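Long-range contacts in putative isomerase (Sinorhizobium meliloti, PDB 2PPG), which is of unknown function but belongs to the enolase superfamily, with a mandelate racemase/muconate lactonizing enzyme N-terminal domain and an enolase-like C-terminal barrel: residues L17-P22 with T50-V55; Q300-G305 with A335-V340. One frame throughout, in Å; residues are numbered along the deposited sequence.

Contact 1. Residues L17-P22 with T50-V55; sequences LPRETP and TFDRSV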
ATOM      1  N   LEU A  17     -16.794 -39.191 -29.316  1.00 45.41           N
ATOM      2  CA  LEU A  17     -16.361 -39.366 -30.700  1.00 48.86           C
ATOM      3  C   LEU A  17     -14.891 -39.711 -30.794  1.00 50.77           C
ATOM      4  O   LEU A  17     -14.072 -39.068 -30.136  1.00 53.19           O
ATOM      5  CB  LEU A  17     -16.634 -38.119 -31.544  1.00 51.28           C
ATOM      6  CG  LEU A  17     -18.072 -37.861 -32.001  1.00 53.73           C
ATOM      7  CD1 LEU A  17     -18.893 -39.161 -32.088  1.00 53.66           C
ATOM      8  CD2 LEU A  17     -18.735 -36.857 -31.076  1.00 55.46           C
ATOM      9  N   PRO A  18     -14.546 -40.703 -31.641  1.00 51.15           N
ATOM     10  CA  PRO A  18     -13.147 -41.087 -31.817  1.00 52.67           C
ATOM     11  C   PRO A  18     -12.374 -40.048 -32.631  1.00 54.85           C
ATOM     12  O   PRO A  18     -12.955 -39.360 -33.472  1.00 51.20           O
ATOM     13  CB  PRO A  18     -13.235 -42.419 -32.569  1.00 51.04           C
ATOM     14  CG  PRO A  18     -14.515 -42.355 -33.308  1.00 51.75           C
ATOM     15  CD  PRO A  18     -15.452 -41.500 -32.490  1.00 51.40           C
ATOM     16  N   ARG A  19     -11.075 -39.943 -32.357  1.00 59.84           N
ATOM     17  CA  ARG A  19     -10.194 -38.993 -33.028  1.00 65.53           C
ATOM     18  C   ARG A  19      -9.194 -39.703 -33.918  1.00 70.71           C
ATOM     19  O   ARG A  19      -8.728 -40.798 -33.597  1.00 73.29           O
ATOM     20  CB  ARG A  19      -9.399 -38.202 -31.999  1.00 67.20           C
ATOM     21  CG  ARG A  19     -10.056 -36.949 -31.501  1.00 69.27           C
ATOM     22  CD  ARG A  19      -9.080 -36.180 -30.640  1.00 71.35           C
ATOM     23  NE  ARG A  19      -9.515 -34.804 -30.439  1.00 74.78           N
ATOM     24  CZ  ARG A  19      -9.385 -33.833 -31.338  1.00 76.22           C
ATOM     25  NH1 ARG A  19      -9.816 -32.612 -31.056  1.00 77.22           N
ATOM     26  NH2 ARG A  19      -8.827 -34.074 -32.518  1.00 75.89           N
ATOM     27  N   GLU A  20      -8.836 -39.063 -35.025  1.00 75.30           N
ATOM     28  CA  GLU A  20      -7.800 -39.590 -35.907  1.00 77.82           C
ATOM     29  C   GLU A  20      -6.444 -39.327 -35.255  1.00 79.01           C
ATOM     30  O   GLU A  20      -5.615 -40.229 -35.117  1.00 77.76           O
ATOM     31  CB  GLU A  20      -7.875 -38.936 -37.291  1.00 78.80           C
ATOM     32  CG  GLU A  20      -9.271 -38.478 -37.703  1.00 79.10           C
ATOM     33  CD  GLU A  20      -9.638 -37.133 -37.102  1.00 80.41           C
ATOM     34  OE1 GLU A  20     -10.636 -37.066 -36.352  1.00 81.03           O
ATOM     35  OE2 GLU A  20      -8.915 -36.148 -37.367  1.00 81.36           O
ATOM     36  N   THR A  21      -6.237 -38.079 -34.846  1.00 80.34           N
ATOM     37  CA  THR A  21      -5.062 -37.706 -34.077  1.00 82.73           C
ATOM     38  C   THR A  21      -5.519 -37.136 -32.734  1.00 85.23           C
ATOM     39  O   THR A  21      -6.336 -36.210 -32.701  1.00 86.46           O
ATOM     40  CB  THR A  21      -4.210 -36.656 -34.822  1.00 81.91           C
ATOM     41  OG1 THR A  21      -4.123 -37.001 -36.209  1.00 80.67           O
ATOM     42  CG2 THR A  21      -2.812 -36.581 -34.229  1.00 80.94           C
ATOM     43  N   PRO A  22      -5.014 -37.702 -31.620  1.00 86.50           N
ATOM     44  CA  PRO A  22      -5.303 -37.166 -30.286  1.00 86.52           C
ATOM     45  C   PRO A  22      -5.029 -35.663 -30.199  1.00 86.89           C
ATOM     46  O   PRO A  22      -4.056 -35.173 -30.782  1.00 86.58           O
ATOM     47  CB  PRO A  22      -4.338 -37.940 -29.383  1.00 86.29           C
ATOM     48  CG  PRO A  22      -4.125 -39.233 -30.091  1.00 86.67           C
ATOM     49  CD  PRO A  22      -4.156 -38.900 -31.560  1.00 86.69           C
ATOM     50  N   THR A  50      -7.677 -39.828 -25.586  1.00 43.06           N
ATOM     51  CA  THR A  50      -7.342 -39.918 -27.014  1.00 42.53           C
ATOM     52  C   THR A  50      -8.579 -39.664 -27.864  1.00 42.64           C
ATOM     53  O   THR A  50      -8.484 -39.267 -29.019  1.00 48.63           O
ATOM     54  CB  THR A  50      -6.725 -41.283 -27.380  1.00 43.32           C
ATOM     55  OG1 THR A  50      -7.385 -42.329 -26.651  1.00 43.89           O
ATOM     56  CG2 THR A  50      -5.243 -41.305 -27.027  1.00 44.34           C
ATOM     57  N   PHE A  51      -9.741 -39.869 -27.265  1.00 39.38           N
ATOM     58  CA  PHE A  51     -11.027 -39.661 -27.915  1.00 39.94           C
ATOM     59  C   PHE A  51     -11.650 -38.339 -27.447  1.00 41.21           C
ATOM     60  O   PHE A  51     -11.253 -37.793 -26.419  1.00 42.18           O
ATOM     61  CB  PHE A  51     -11.940 -40.806 -27.510  1.00 36.41           C
ATOM     62  CG  PHE A  51     -11.975 -41.035 -26.025  1.00 36.26           C
ATOM     63  CD1 PHE A  51     -12.941 -40.425 -25.240  1.00 35.00           C
ATOM     64  CD2 PHE A  51     -11.007 -41.825 -25.405  1.00 37.32           C
ATOM     65  CE1 PHE A  51     -12.966 -40.616 -23.872  1.00 33.84           C
ATOM     66  CE2 PHE A  51     -11.031 -42.031 -24.038  1.00 36.74           C
ATOM     67  CZ  PHE A  51     -12.018 -41.421 -23.271  1.00 36.05           C
ATOM     68  N   ASP A  52     -12.629 -37.823 -28.182  1.00 40.89           N
ATOM     69  CA  ASP A  52     -13.386 -36.663 -27.693  1.00 39.88           C
ATOM     70  C   ASP A  52     -14.646 -37.129 -26.987  1.00 37.53           C
ATOM     71  O   ASP A  52     -15.284 -38.088 -27.416  1.00 41.99           O
ATOM     72  CB  ASP A  52     -13.739 -35.702 -28.829  1.00 43.06           C
ATOM     73  CG  ASP A  52     -12.526 -34.910 -29.331  1.00 48.10           C
ATOM     74  OD1 ASP A  52     -11.511 -34.839 -28.593  1.00 50.55           O
ATOM     75  OD2 ASP A  52     -12.589 -34.362 -30.459  1.00 45.99           O
ATOM     76  N   ARG A  53     -14.998 -36.447 -25.900  1.00 35.54           N
ATOM     77  CA  ARG A  53     -16.150 -36.792 -25.080  1.00 26.35           C
ATOM     78  C   ARG A  53     -16.599 -35.545 -24.349  1.00 29.30           C
ATOM     79  O   ARG A  53     -15.780 -34.679 -24.066  1.00 35.79           O
ATOM     80  CB  ARG A  53     -15.787 -37.878 -24.079  1.00 23.52           C
ATOM     81  CG  ARG A  53     -16.984 -38.451 -23.314  1.00 25.20           C
ATOM     82  CD  ARG A  53     -16.578 -39.614 -22.428  1.00 26.44           C
ATOM     83  NE  ARG A  53     -15.487 -39.288 -21.508  1.00 29.38           N
ATOM     84  CZ  ARG A  53     -14.683 -40.192 -20.948  1.00 28.77           C
ATOM     85  NH1 ARG A  53     -14.842 -41.480 -21.227  1.00 23.04           N
ATOM     86  NH2 ARG A  53     -13.710 -39.810 -20.120  1.00 29.69           N
ATOM     87  N   SER A  54     -17.899 -35.444 -24.077  1.00 26.95           N
ATOM     88  CA  SER A  54     -18.464 -34.363 -23.279  1.00 24.95           C
ATOM     89  C   SER A  54     -19.799 -34.784 -22.660  1.00 26.12           C
ATOM     90  O   SER A  54     -20.406 -35.771 -23.079  1.00 27.38           O
ATOM     91  CB  SER A  54     -18.666 -33.115 -24.128  1.00 25.51           C
ATOM     92  OG  SER A  54     -19.734 -33.311 -25.039  1.00 31.30           O
ATOM     93  N   VAL A  55     -20.259 -34.024 -21.673  1.00 24.15           N
ATOM     94  CA  VAL A  55     -21.531 -34.313 -21.031  1.00 26.19           C
ATOM     95  C   VAL A  55     -22.610 -33.356 -21.526  1.00 28.93           C
ATOM     96  O   VAL A  55     -22.407 -32.154 -21.529  1.00 30.90           O
ATOM     97  CB  VAL A  55     -21.416 -34.271 -19.481  1.00 24.19           C
ATOM     98  CG1 VAL A  55     -22.792 -34.455 -18.823  1.00 19.61           C
ATOM     99  CG2 VAL A  55     -20.419 -35.321 -18.990  1.00 21.08           C
TER
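Leu17 and Asp52 form an antiparallel hydrogen-bonded pair, where the end of strand 7-17 meets the start of strand 52-61. Leu17 N donates a hydrogen bond to Asp52 O at 2.7 Å, and Asp52 N donates one to Leu17 O, also at 2.7 Å. Beyond this pair residues 18-22 follow no regular strand, and side chains take over the contact.

Arg19 and Asp52 form a salt bridge. Arg19 NE donates to Asp52 OD1 at 2.7 Å on the syn side of the carboxylate, with the donor 33° out of the carboxylate plane. The guanidinium and carboxylate planes stand nearly at right angles, 89° apart, so the two groups do not make the coplanar bidentate pairing. Instead Asp52 OD2 sits over one face of the guanidinium, 3.3 Å from Arg19 NH1. The arginine chain is extended from CG to NE, which carries the charged group along past Thr50 O. Its CB lies 3.3 Å from Thr50 O. Arg19 NH2 also donates to Thr21 O, a long bond of 3.3 Å that ties the guanidinium back to its own loop.

The strands belong to the antiparallel sheet of the N-terminal domain found in the enolase superfamily. There strand 52-61 runs between 7-17 and 66-72, and Ser54 continues the backbone pairing with Leu15.

Further along, Pro22 and Thr50 lie side by side and point the same way, with Pro22 CG 3.9 Å from Thr50 CG2. Pro22 is poorly ordered. Phe51 brings CB to 3.8 Å from Leu17 O, while its side chain touches Thr16 and Phe51 CE1 lies over one face of the Arg53 guanidinium.

Contact 2. Residues Q300-G305 with A335-V340; sequences QFMRIG and AALANV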
ATOM      1  N   GLN A 300     -22.781 -17.423 -14.973  1.00 26.00           N
ATOM      2  CA  GLN A 300     -21.495 -17.097 -14.407  1.00 26.43           C
ATOM      3  C   GLN A 300     -20.692 -16.349 -15.467  1.00 29.27           C
ATOM      4  O   GLN A 300     -20.030 -15.351 -15.178  1.00 29.69           O
ATOM      5  CB  GLN A 300     -20.821 -18.389 -13.997  1.00 28.13           C
ATOM      6  CG  GLN A 300     -19.995 -18.311 -12.767  1.00 34.68           C
ATOM      7  CD  GLN A 300     -20.749 -17.824 -11.547  1.00 35.90           C
ATOM      8  OE1 GLN A 300     -21.612 -18.520 -11.002  1.00 37.14           O
ATOM      9  NE2 GLN A 300     -20.398 -16.637 -11.089  1.00 34.88           N
ATOM     10  N   PHE A 301     -20.803 -16.826 -16.703  1.00 27.41           N
ATOM     11  CA  PHE A 301     -20.157 -16.237 -17.868  1.00 29.93           C
ATOM     12  C   PHE A 301     -20.506 -14.754 -17.977  1.00 30.06           C
ATOM     13  O   PHE A 301     -19.629 -13.921 -18.209  1.00 29.30           O
ATOM     14  CB  PHE A 301     -20.623 -17.001 -19.123  1.00 29.92           C
ATOM     15  CG  PHE A 301     -19.802 -16.746 -20.367  1.00 26.90           C
ATOM     16  CD1 PHE A 301     -18.777 -17.606 -20.724  1.00 25.39           C
ATOM     17  CD2 PHE A 301     -20.111 -15.686 -21.225  1.00 28.12           C
ATOM     18  CE1 PHE A 301     -18.033 -17.386 -21.904  1.00 29.35           C
ATOM     19  CE2 PHE A 301     -19.373 -15.461 -22.404  1.00 26.55           C
ATOM     20  CZ  PHE A 301     -18.334 -16.308 -22.739  1.00 25.44           C
HETATM   21  N   MSE A 302     -21.780 -14.427 -17.799  1.00 29.73           N
HETATM   22  CA  MSE A 302     -22.224 -13.035 -17.893  1.00 33.56           C
HETATM   23  C   MSE A 302     -21.758 -12.205 -16.696  1.00 33.07           C
HETATM   24  O   MSE A 302     -21.447 -11.018 -16.842  1.00 33.25           O
HETATM   25  CB  MSE A 302     -23.747 -12.945 -18.056  1.00 38.38           C
HETATM   26  CG  MSE A 302     -24.265 -13.512 -19.377  1.00 43.89           C
HETATM   27 SE   MSE A 302     -23.634 -12.534 -20.976  1.00 55.63          SE
HETATM   28  CE  MSE A 302     -24.590 -10.851 -20.666  1.00 50.54           C
ATOM     29  N   ARG A 303     -21.690 -12.830 -15.520  1.00 29.04           N
ATOM     30  CA  ARG A 303     -21.131 -12.152 -14.340  1.00 27.98           C
ATOM     31  C   ARG A 303     -19.661 -11.768 -14.572  1.00 25.80           C
ATOM     32  O   ARG A 303     -19.236 -10.682 -14.200  1.00 28.56           O
ATOM     33  CB  ARG A 303     -21.333 -12.969 -13.046  1.00 24.11           C
ATOM     34  CG  ARG A 303     -22.812 -12.997 -12.580  1.00 24.66           C
ATOM     35  CD  ARG A 303     -23.129 -13.984 -11.415  1.00 25.60           C
ATOM     36  NE  ARG A 303     -24.581 -14.047 -11.180  1.00 33.28           N
ATOM     37  CZ  ARG A 303     -25.204 -14.765 -10.239  1.00 34.07           C
ATOM     38  NH1 ARG A 303     -24.525 -15.526  -9.394  1.00 33.50           N
ATOM     39  NH2 ARG A 303     -26.530 -14.723 -10.138  1.00 33.38           N
ATOM     40  N   ILE A 304     -18.911 -12.647 -15.222  1.00 25.16           N
ATOM     41  CA  ILE A 304     -17.511 -12.394 -15.526  1.00 25.39           C
ATOM     42  C   ILE A 304     -17.361 -11.324 -16.599  1.00 25.50           C
ATOM     43  O   ILE A 304     -16.524 -10.434 -16.477  1.00 27.57           O
ATOM     44  CB  ILE A 304     -16.805 -13.682 -15.954  1.00 26.10           C
ATOM     45  CG1 ILE A 304     -16.658 -14.598 -14.743  1.00 25.35           C
ATOM     46  CG2 ILE A 304     -15.449 -13.377 -16.599  1.00 23.88           C
ATOM     47  CD1 ILE A 304     -15.704 -15.740 -14.935  1.00 25.91           C
ATOM     48  N   GLY A 305     -18.192 -11.404 -17.633  1.00 26.45           N
ATOM     49  CA  GLY A 305     -18.255 -10.362 -18.657  1.00 26.25           C
ATOM     50  C   GLY A 305     -18.608  -8.996 -18.094  1.00 29.77           C
ATOM     51  O   GLY A 305     -17.973  -8.004 -18.429  1.00 31.60           O
ATOM     52  N   ALA A 335     -22.558 -12.360 -27.780  1.00 23.61           N
ATOM     53  CA  ALA A 335     -23.377 -11.422 -28.561  1.00 24.26           C
ATOM     54  C   ALA A 335     -23.971 -10.298 -27.704  1.00 24.60           C
ATOM     55  O   ALA A 335     -24.281  -9.223 -28.212  1.00 25.37           O
ATOM     56  CB  ALA A 335     -24.484 -12.166 -29.332  1.00 20.03           C
ATOM     57  N   ALA A 336     -24.110 -10.553 -26.404  1.00 27.93           N
ATOM     58  CA  ALA A 336     -24.766  -9.623 -25.479  1.00 26.94           C
ATOM     59  C   ALA A 336     -23.785  -8.803 -24.640  1.00 28.52           C
ATOM     60  O   ALA A 336     -24.195  -7.974 -23.839  1.00 33.71           O
ATOM     61  CB  ALA A 336     -25.702 -10.393 -24.571  1.00 22.50           C
ATOM     62  N   LEU A 337     -22.494  -9.062 -24.810  1.00 31.70           N
ATOM     63  CA  LEU A 337     -21.457  -8.433 -24.009  1.00 29.98           C
ATOM     64  C   LEU A 337     -20.774  -7.275 -24.744  1.00 34.53           C
ATOM     65  O   LEU A 337     -20.381  -7.400 -25.904  1.00 36.55           O
ATOM     66  CB  LEU A 337     -20.414  -9.471 -23.625  1.00 27.53           C
ATOM     67  CG  LEU A 337     -20.792 -10.448 -22.514  1.00 28.24           C
ATOM     68  CD1 LEU A 337     -19.720 -11.492 -22.441  1.00 29.90           C
ATOM     69  CD2 LEU A 337     -20.966  -9.769 -21.160  1.00 25.63           C
ATOM     70  N   ALA A 338     -20.614  -6.152 -24.058  1.00 36.80           N
ATOM     71  CA  ALA A 338     -19.945  -5.000 -24.651  1.00 35.53           C
ATOM     72  C   ALA A 338     -18.481  -5.277 -25.003  1.00 37.94           C
ATOM     73  O   ALA A 338     -18.010  -4.899 -26.076  1.00 41.02           O
ATOM     74  CB  ALA A 338     -20.040  -3.829 -23.719  1.00 36.90           C
ATOM     75  N   ASN A 339     -17.776  -5.962 -24.110  1.00 36.99           N
ATOM     76  CA  ASN A 339     -16.323  -6.069 -24.193  1.00 38.91           C
ATOM     77  C   ASN A 339     -15.726  -7.205 -25.036  1.00 38.19           C
ATOM     78  O   ASN A 339     -14.504  -7.410 -25.002  1.00 34.84           O
ATOM     79  CB  ASN A 339     -15.715  -6.107 -22.777  1.00 41.10           C
ATOM     80  CG  ASN A 339     -15.608  -4.731 -22.151  1.00 39.59           C
ATOM     81  OD1 ASN A 339     -16.436  -3.856 -22.405  1.00 39.55           O
ATOM     82  ND2 ASN A 339     -14.589  -4.537 -21.318  1.00 37.70           N
ATOM     83  N   VAL A 340     -16.564  -7.927 -25.786  1.00 39.15           N
ATOM     84  CA  VAL A 340     -16.080  -9.050 -26.613  1.00 39.62           C
ATOM     85  C   VAL A 340     -15.383  -8.652 -27.918  1.00 38.27           C
ATOM     86  O   VAL A 340     -16.006  -8.227 -28.876  1.00 36.31           O
ATOM     87  CB  VAL A 340     -17.171 -10.113 -26.877  1.00 39.18           C
ATOM     88  CG1 VAL A 340     -16.637 -11.204 -27.801  1.00 34.79           C
ATOM     89  CG2 VAL A 340     -17.616 -10.730 -25.555  1.00 39.24           C
TER
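Gly305, on helix 293-310, and Leu337, in the loop that follows helix 325-336, make the nearest backbone approach of the two segments, with CA atoms 6.5 Å apart. Residues 300-305 are regular helix, and residues 337-340 are loop. No hydrogen bond joins the two segments, and the contact is apolar.

Leu337 carries the contact. Its CB is directed at helix 293-310, and its two methyls meet Phe301, Met302 and Gly305. Leu337 CD2 reaches 3.7 Å from Gly305 CA, where the glycine presents bare backbone and lets the methyl settle close to the helix. The other branch, Leu337 CD1, goes to the Phe301 ring and lies obliquely 4.0 Å from Phe301 CE2. Phe301 has CG anti to the backbone N (chi1 -166°), which swings the ring toward the leucine.

Residue 302 is selenomethionine. Its chain is bent at both chi2 and chi3. Met302 and Leu337 lie alongside each other, running in opposite senses. Met302 SE lies 3.8 Å from Leu337 CG. The terminal methyl, Met302 CE, is also 3.8 Å from Leu337 CD2. The same methyl also touches Ala336 CB at 4.1 Å.

Both segments belong to the enolase-like C-terminal barrel. Helix 293-310 links the parallel strands 288-289 and 314-315 in a beta-alpha-beta crossover, and helix 325-336 follows in the chain. Phe301 and Met302 both rest on Ala333 of that helix. Beyond Leu337, the backbone of Asn339 bonds to Val315, and strand 343-345 then pairs in parallel with strand 155-161.

In the fold
The two contacts lie in different parts of the enolase-superfamily architecture. Contact 1 is at the surface of the N-terminal sheet, while contact 2 is buried among the helices of the barrel. Their centres are 29 Å apart, on opposite sides of the chain's centre. Their nearest atoms are about 15 Å apart, so they do not touch. Along the chain contact 1 closes before contact 2 opens. The N-terminal contact still meets later parts of the chain, because Leu17 touches Leu356 and Asp52 touches Ile321. Arg303, on segment 300-305 but not touching 335-340, packs on His309 of the second subunit.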